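PDB 3WA7: tannase from Lactobacillus plantarum, which hydrolyses the galloyl ester bonds of tannins and is an alpha/beta-hydrolase that probably works through a serine nucleophile. Local coordinates for residues Phe48-Tyr53 and Leu102-Val107; Arg293-Arg297 and Asp329-Ser333. One frame throughout, in Å; residues are numbered along the deposited sequence.

Contact 1: Phe48-Tyr53 and Leu102-Val107; sequences FVPAAY and LKRGYV
Tyr53 and Gly105 join two chain turns where two neighbouring antiparallel strands of the central sheet of the alpha/beta-hydrolase fold meet the turns that flank them: strand 44-50 runs out into a 3-10 segment, while helix 95-103 turns through a Schellman motif into strand 107-111. The tight part centres on Pro50. Its CG lies 3.5 Å from Tyr106 O and 3.6 Å from Leu102 O, so the ring sits against backbone carbonyls of the helix end and the following turn. Leu102 CD2 fills in beside it, 3.9 Å from Pro50 CD and 4.0 Å from Phe48 CB. Gly105 has a positive phi of 95°, and a CB there would press on the Tyr53 hydroxyl as well as on the preceding carbonyl. Packing slackens toward the outer side, where Lys103, an exposed residue, points away and touches strand 22-33, and Arg104 turns away to a salt bridge with Asp465. With CG anti to its carbonyl carbon (chi1 -58°), Tyr53 presents a ring edge to Val107 CG2, 4.0 Å from CD1. A phenylalanine in its place would probably leave the Gly105 carbonyl without this donor. Tyr53 OH donates to Gly105 O at 2.6 Å, in the carbonyl plane on a lone pair, with a C=O...donor angle of 119°.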
# COMPACT_ATOMS: atom_id res chain seq x y z
N PHE A 48 19.48 4.16 -8.44
CA PHE A 48 19.77 5.57 -8.72
C PHE A 48 20.48 6.18 -7.52
O PHE A 48 20.02 6.06 -6.38
CB PHE A 48 18.47 6.31 -9.04
CG PHE A 48 17.70 5.69 -10.15
CD1 PHE A 48 16.61 4.87 -9.88
CD2 PHE A 48 18.10 5.86 -11.47
CE1 PHE A 48 15.92 4.23 -10.91
CE2 PHE A 48 17.42 5.22 -12.52
CZ PHE A 48 16.33 4.40 -12.23
N VAL A 49 21.61 6.82 -7.79
CA VAL A 49 22.43 7.39 -6.73
C VAL A 49 22.81 8.85 -6.95
O VAL A 49 23.25 9.22 -8.04
CB VAL A 49 23.75 6.58 -6.60
CG1 VAL A 49 24.58 7.10 -5.44
CG2 VAL A 49 23.44 5.10 -6.45
N PRO A 50 22.64 9.70 -5.92
CA PRO A 50 23.01 11.11 -6.07
C PRO A 50 24.49 11.16 -6.46
O PRO A 50 25.30 10.43 -5.89
CB PRO A 50 22.76 11.68 -4.68
CG PRO A 50 21.56 10.87 -4.22
CD PRO A 50 21.96 9.46 -4.64
N ALA A 51 24.83 12.00 -7.42
CA ALA A 51 26.21 12.11 -7.90
C ALA A 51 27.24 12.32 -6.79
O ALA A 51 28.36 11.83 -6.89
CB ALA A 51 26.31 13.23 -8.93
N ALA A 52 26.86 13.05 -5.75
CA ALA A 52 27.78 13.33 -4.65
C ALA A 52 28.39 12.08 -4.03
O ALA A 52 29.52 12.12 -3.54
CB ALA A 52 27.06 14.14 -3.58
N TYR A 53 27.65 10.97 -4.05
CA TYR A 53 28.13 9.73 -3.45
C TYR A 53 29.20 9.00 -4.25
O TYR A 53 29.68 7.94 -3.84
CB TYR A 53 26.93 8.83 -3.15
CG TYR A 53 25.91 9.50 -2.24
CD1 TYR A 53 24.61 9.02 -2.12
CD2 TYR A 53 26.25 10.65 -1.52
CE1 TYR A 53 23.66 9.68 -1.32
CE2 TYR A 53 25.32 11.31 -0.71
CZ TYR A 53 24.03 10.82 -0.62
OH TYR A 53 23.11 11.51 0.15
N LEU A 102 16.21 11.91 -4.90
CA LEU A 102 17.62 12.06 -5.25
C LEU A 102 18.11 13.43 -4.81
O LEU A 102 19.21 13.57 -4.28
CB LEU A 102 17.80 11.90 -6.76
CG LEU A 102 17.58 10.47 -7.26
CD1 LEU A 102 17.53 10.44 -8.79
CD2 LEU A 102 18.70 9.58 -6.73
N LYS A 103 17.27 14.44 -5.02
CA LYS A 103 17.59 15.81 -4.64
C LYS A 103 17.75 15.90 -3.12
O LYS A 103 18.54 16.69 -2.61
CB LYS A 103 16.46 16.74 -5.11
CG LYS A 103 16.68 18.22 -4.81
CD LYS A 103 15.57 19.06 -5.42
CE LYS A 103 15.79 20.55 -5.17
NZ LYS A 103 15.76 20.87 -3.71
N ARG A 104 16.99 15.06 -2.41
CA ARG A 104 17.01 15.03 -0.95
C ARG A 104 18.19 14.22 -0.40
O ARG A 104 18.41 14.19 0.81
CB ARG A 104 15.70 14.43 -0.43
CG ARG A 104 15.45 14.64 1.05
CD ARG A 104 14.92 16.04 1.32
NE ARG A 104 14.41 16.16 2.69
CZ ARG A 104 13.46 17.02 3.05
NH1 ARG A 104 12.91 17.83 2.16
NH2 ARG A 104 13.05 17.05 4.31
N GLY A 105 18.93 13.56 -1.28
CA GLY A 105 20.08 12.78 -0.86
C GLY A 105 19.83 11.30 -0.63
O GLY A 105 20.68 10.60 -0.08
N TYR A 106 18.66 10.81 -1.04
CA TYR A 106 18.34 9.40 -0.85
C TYR A 106 18.82 8.56 -2.03
O TYR A 106 18.81 9.03 -3.17
CB TYR A 106 16.83 9.18 -0.74
CG TYR A 106 16.12 9.97 0.33
CD1 TYR A 106 14.75 10.17 0.26
CD2 TYR A 106 16.82 10.54 1.40
CE1 TYR A 106 14.07 10.90 1.23
CE2 TYR A 106 16.15 11.28 2.38
CZ TYR A 106 14.78 11.45 2.28
OH TYR A 106 14.10 12.19 3.23
N VAL A 107 19.23 7.33 -1.75
CA VAL A 107 19.60 6.41 -2.81
C VAL A 107 18.25 5.76 -3.10
O VAL A 107 17.45 5.57 -2.19
CB VAL A 107 20.61 5.35 -2.32
CG1 VAL A 107 20.64 4.16 -3.28
CG2 VAL A 107 22.00 5.97 -2.23

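Contact 2: Arg293-Arg297 and Asp329-Ser333; sequences RDVVR and DLDLS. With SO4 (sulfate ion), chain B.
Arg297 and Leu332 bring helix 291-309 up against the start of helix 332-339, their CA atoms 5.9 Å apart, just where strand 326-330 of a two-stranded hairpin gives way to that helix. The motif is an anion site at a helix N-terminus: Asp331 is the N-cap, its OD1 accepting from Ala334 N, and the first-turn amides of Leu332 and Ser333 bind a sulfate, probably from the crystallisation liquor. Leu332 N reaches sulfate O1 at 2.9 Å, whereas Ser333 N and OG both donate to O2. Two arginines one helical turn apart close the site. Arg293, extended from CG to NE, lays its guanidinium edge along the ion: NE meets sulfate O3 at 2.7 Å, and NH2 meets O2 almost straight (176°). Leu332 CD2 lies over the centre of one face of this group, 3.9 Å above the plane. Arg297 bends at chi3 (-53°), bringing NE to O1 and NH2 to O3, so O3 is gripped by both arginines. The aliphatic part of Arg297 runs alongside Leu330 in the opposite sense, with CG 4.0 Å from Leu330 CB. Arg297 NH1 makes a salt bridge with Asp294 OD1 at 2.8 Å, the oxygen being met from above its carboxylate plane while it lies near the guanidinium plane.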
# COMPACT_ATOMS: atom_id res chain seq x y z
N ARG A 293 -16.52 3.53 16.26
CA ARG A 293 -17.14 4.43 15.29
C ARG A 293 -16.75 5.87 15.64
O ARG A 293 -16.50 6.69 14.75
CB ARG A 293 -18.66 4.29 15.30
CG ARG A 293 -19.35 5.14 14.25
CD ARG A 293 -20.86 5.04 14.34
NE ARG A 293 -21.54 5.79 13.28
CZ ARG A 293 -21.78 5.32 12.06
NH1 ARG A 293 -21.41 4.09 11.74
NH2 ARG A 293 -22.40 6.08 11.17
N ASP A 294 -16.72 6.17 16.93
CA ASP A 294 -16.35 7.50 17.41
C ASP A 294 -14.98 7.90 16.87
O ASP A 294 -14.75 9.05 16.50
CB ASP A 294 -16.29 7.54 18.94
CG ASP A 294 -17.67 7.61 19.59
OD1 ASP A 294 -18.70 7.55 18.89
OD2 ASP A 294 -17.71 7.72 20.84
N VAL A 295 -14.06 6.93 16.83
CA VAL A 295 -12.70 7.18 16.35
C VAL A 295 -12.71 7.58 14.88
O VAL A 295 -12.03 8.53 14.49
CB VAL A 295 -11.80 5.94 16.54
CG1 VAL A 295 -10.42 6.18 15.94
CG2 VAL A 295 -11.67 5.64 18.03
N VAL A 296 -13.47 6.86 14.07
CA VAL A 296 -13.56 7.18 12.65
C VAL A 296 -14.14 8.59 12.49
O VAL A 296 -13.62 9.40 11.72
CB VAL A 296 -14.45 6.18 11.89
CG1 VAL A 296 -14.52 6.55 10.42
CG2 VAL A 296 -13.89 4.77 12.06
N ARG A 297 -15.21 8.88 13.22
CA ARG A 297 -15.85 10.19 13.14
C ARG A 297 -14.86 11.29 13.54
O ARG A 297 -14.74 12.31 12.87
CB ARG A 297 -17.07 10.25 14.08
CG ARG A 297 -17.82 11.57 14.02
CD ARG A 297 -18.92 11.68 15.09
NE ARG A 297 -19.84 10.55 15.08
CZ ARG A 297 -19.85 9.59 16.00
NH1 ARG A 297 -18.99 9.64 17.02
NH2 ARG A 297 -20.72 8.59 15.92
N ASP A 329 -18.45 18.95 15.32
CA ASP A 329 -19.18 17.69 15.25
C ASP A 329 -19.31 17.22 13.81
O ASP A 329 -19.01 17.95 12.87
CB ASP A 329 -20.57 17.84 15.86
CG ASP A 329 -21.06 16.56 16.52
OD1 ASP A 329 -20.61 15.47 16.12
OD2 ASP A 329 -21.89 16.66 17.45
N LEU A 330 -19.76 15.98 13.66
CA LEU A 330 -19.93 15.39 12.35
C LEU A 330 -20.99 14.30 12.33
O LEU A 330 -21.01 13.43 13.20
CB LEU A 330 -18.61 14.79 11.86
CG LEU A 330 -18.71 13.85 10.65
CD1 LEU A 330 -19.17 14.63 9.42
CD2 LEU A 330 -17.36 13.20 10.38
N ASP A 331 -21.87 14.38 11.34
CA ASP A 331 -22.89 13.36 11.13
C ASP A 331 -22.16 12.46 10.14
O ASP A 331 -22.15 12.73 8.93
CB ASP A 331 -24.13 13.97 10.47
CG ASP A 331 -25.22 12.94 10.19
OD1 ASP A 331 -24.88 11.76 9.99
OD2 ASP A 331 -26.41 13.32 10.16
N LEU A 332 -21.51 11.41 10.64
CA LEU A 332 -20.74 10.51 9.78
C LEU A 332 -21.55 9.89 8.65
O LEU A 332 -21.08 9.80 7.52
CB LEU A 332 -20.09 9.40 10.63
CG LEU A 332 -19.22 8.38 9.88
CD1 LEU A 332 -18.14 9.10 9.10
CD2 LEU A 332 -18.60 7.41 10.89
N SER A 333 -22.77 9.46 8.95
CA SER A 333 -23.62 8.86 7.94
C SER A 333 -23.88 9.85 6.81
O SER A 333 -23.87 9.48 5.63
CB SER A 333 -24.95 8.40 8.55
OG SER A 333 -24.73 7.39 9.51
S SO4 B . -23.15 9.23 13.21
O1 SO4 B . -22.21 10.36 13.24
O2 SO4 B . -23.33 8.73 11.83
O3 SO4 B . -22.64 8.14 14.06
O4 SO4 B . -24.46 9.68 13.73

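Both segments of contact 1 precede those of contact 2 in the sequence, and the two contacts lie far apart: their centres are 43 Å from each other and their nearest atoms about 28 Å, without touching. They share no helix, strand or sheet. Contact 1 belongs to the nine-stranded mixed sheet, tying the end of strand 44-50 to the turn that leads from helix 95-103 into strand 107-111. Contact 2 joins helix 291-309 to the separate hairpin 320-323/326-330 and helix 332-339, within the long insertion between sheet strands 199-203 and 410-414. One therefore lies in the hydrolase sheet and the other in what is probably an inserted part, with centres about 24 and 25 Å from the chain centre.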